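Local atomic coordinates of aryl acylamidase (bacterium CSBL00001, PDB entry 4YJ6), a protein that probably hydrolyses the amide bond of aryl acylamides, as a member of the amidase signature family of hydrolases. Residues F87-G92 and V112-P117. Numbering follows the deposited sequence.
Sequences FAAKPG and VWSTYP
Both polar backbone atoms of Ala89 are taken up by Ser114, a compact example of how one residue can pin a loop to the start of a helix. Ser114 N donates to Ala89 O at 2.8 Å, slightly tilted from the carbonyl plane. Ala89 N gives a longer bond of 3.3 Å, nearly straight at 168°, to Ser114 OG. With chi1 at 53°, that hydroxyl sits between its own backbone N and carbonyl carbon and faces Ala89. The same Ala89 O also receives a CA-H...O contact from Trp113 CA at 3.3 Å. Next along, the Pro91 ring stands roughly perpendicular to the Trp113 side chain and sets its CD over one indole face, 3.6 Å from the five-membered ring centroid, a CH-pi contact. In this amidase-family chain, the contact closes the long loop between strand 80-84 and helix 115-122. Ser114 holds the N-cap position, yet its hydroxyl makes no capping bond; Glu224 instead takes the first N-H groups, OE2 that of Thr115 and OE1 that of Tyr116. Lys90 runs alongside the indole, CE lying 3.6 Å from Trp113 CZ3, and its CD touches Pro117 CB as the two side chains run in opposite senses. Farther out, Glu55 holds Lys90 NZ in a salt bridge.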
loop_
_atom_site.group_PDB
_atom_site.type_symbol
_atom_site.label_atom_id
_atom_site.label_comp_id
_atom_site.label_asym_id
_atom_site.label_seq_id
_atom_site.Cartn_x
_atom_site.Cartn_y
_atom_site.Cartn_z
ATOM N N PHE A 87 -9.407 -7.230 5.548
ATOM C CA PHE A 87 -10.520 -6.531 6.187
ATOM C C PHE A 87 -11.387 -5.818 5.142
ATOM O O PHE A 87 -11.943 -4.748 5.394
ATOM C CB PHE A 87 -10.020 -5.589 7.274
ATOM C CG PHE A 87 -9.360 -6.325 8.408
ATOM C CD1 PHE A 87 -10.145 -6.951 9.388
ATOM C CD2 PHE A 87 -7.977 -6.452 8.465
ATOM C CE1 PHE A 87 -9.560 -7.647 10.426
ATOM C CE2 PHE A 87 -7.370 -7.157 9.515
ATOM C CZ PHE A 87 -8.152 -7.744 10.488
ATOM N N ALA A 88 -11.500 -6.438 3.975
ATOM C CA ALA A 88 -12.388 -5.920 2.927
ATOM C C ALA A 88 -13.797 -5.800 3.492
ATOM O O ALA A 88 -14.268 -6.723 4.143
ATOM C CB ALA A 88 -12.388 -6.860 1.731
ATOM N N ALA A 89 -14.465 -4.678 3.242
ATOM C CA ALA A 89 -15.911 -4.632 3.470
ATOM C C ALA A 89 -16.567 -4.025 2.242
ATOM O O ALA A 89 -16.365 -2.846 1.922
ATOM C CB ALA A 89 -16.252 -3.812 4.717
ATOM N N LYS A 90 -17.352 -4.839 1.541
ATOM C CA LYS A 90 -18.151 -4.325 0.430
ATOM C C LYS A 90 -19.359 -5.245 0.361
ATOM O O LYS A 90 -19.211 -6.458 0.260
ATOM C CB LYS A 90 -17.385 -4.336 -0.895
ATOM C CG LYS A 90 -18.269 -3.761 -2.025
ATOM C CD LYS A 90 -17.520 -3.531 -3.281
ATOM C CE LYS A 90 -18.320 -2.614 -4.253
ATOM N NZ LYS A 90 -19.709 -3.054 -4.602
ATOM N N PRO A 91 -20.555 -4.677 0.449
ATOM C CA PRO A 91 -21.716 -5.567 0.626
ATOM C C PRO A 91 -21.813 -6.674 -0.433
ATOM O O PRO A 91 -21.694 -6.404 -1.636
ATOM C CB PRO A 91 -22.888 -4.597 0.577
ATOM C CG PRO A 91 -22.324 -3.340 1.215
ATOM C CD PRO A 91 -20.900 -3.259 0.637
ATOM N N GLY A 92 -21.974 -7.921 0.024
ATOM C CA GLY A 92 -22.059 -9.055 -0.880
ATOM C C GLY A 92 -20.741 -9.639 -1.362
ATOM O O GLY A 92 -20.736 -10.673 -2.027
ATOM N N VAL A 112 -22.165 -1.950 5.113
ATOM C CA VAL A 112 -20.814 -1.863 5.709
ATOM C C VAL A 112 -19.736 -1.779 4.598
ATOM O O VAL A 112 -19.644 -2.659 3.737
ATOM C CB VAL A 112 -20.552 -3.099 6.603
ATOM C CG1 VAL A 112 -19.173 -3.026 7.298
ATOM C CG2 VAL A 112 -21.684 -3.249 7.679
ATOM N N TRP A 113 -18.915 -0.724 4.642
ATOM C CA TRP A 113 -17.943 -0.475 3.564
ATOM C C TRP A 113 -16.586 -0.123 4.107
ATOM O O TRP A 113 -16.484 0.605 5.092
ATOM C CB TRP A 113 -18.365 0.712 2.708
ATOM C CG TRP A 113 -19.585 0.493 1.875
ATOM C CD1 TRP A 113 -20.893 0.517 2.290
ATOM C CD2 TRP A 113 -19.613 0.244 0.460
ATOM N NE1 TRP A 113 -21.729 0.290 1.211
ATOM C CE2 TRP A 113 -20.974 0.139 0.080
ATOM C CE3 TRP A 113 -18.623 0.139 -0.527
ATOM C CZ2 TRP A 113 -21.361 -0.094 -1.235
ATOM C CZ3 TRP A 113 -19.009 -0.074 -1.833
ATOM C CH2 TRP A 113 -20.372 -0.211 -2.176
ATOM N N SER A 114 -15.535 -0.600 3.443
ATOM C CA SER A 114 -14.204 -0.034 3.686
ATOM C C SER A 114 -14.007 1.126 2.706
ATOM O O SER A 114 -14.762 1.278 1.747
ATOM C CB SER A 114 -13.128 -1.096 3.593
ATOM O OG SER A 114 -13.210 -1.800 2.396
ATOM N N THR A 115 -13.005 1.970 2.951
ATOM C CA THR A 115 -13.000 3.296 2.311
ATOM C C THR A 115 -12.747 3.254 0.821
ATOM O O THR A 115 -13.418 3.944 0.060
ATOM C CB THR A 115 -11.934 4.163 2.962
ATOM O OG1 THR A 115 -12.260 4.262 4.356
ATOM C CG2 THR A 115 -11.909 5.574 2.289
ATOM N N TYR A 116 -11.761 2.487 0.388
ATOM C CA TYR A 116 -11.411 2.512 -1.037
ATOM C C TYR A 116 -12.616 2.127 -1.960
ATOM O O TYR A 116 -12.935 2.884 -2.843
ATOM C CB TYR A 116 -10.186 1.633 -1.285
ATOM C CG TYR A 116 -9.650 1.728 -2.673
ATOM C CD1 TYR A 116 -8.704 2.715 -2.992
ATOM C CD2 TYR A 116 -10.023 0.805 -3.647
ATOM C CE1 TYR A 116 -8.185 2.816 -4.248
ATOM C CE2 TYR A 116 -9.480 0.892 -4.933
ATOM C CZ TYR A 116 -8.556 1.898 -5.206
ATOM O OH TYR A 116 -8.004 2.010 -6.453
ATOM N N PRO A 117 -13.266 0.962 -1.745
ATOM C CA PRO A 117 -14.393 0.631 -2.652
ATOM C C PRO A 117 -15.535 1.663 -2.597
ATOM O O PRO A 117 -16.101 2.011 -3.632
ATOM C CB PRO A 117 -14.841 -0.757 -2.172
ATOM C CG PRO A 117 -14.399 -0.864 -0.714
ATOM C CD PRO A 117 -13.011 -0.115 -0.754
#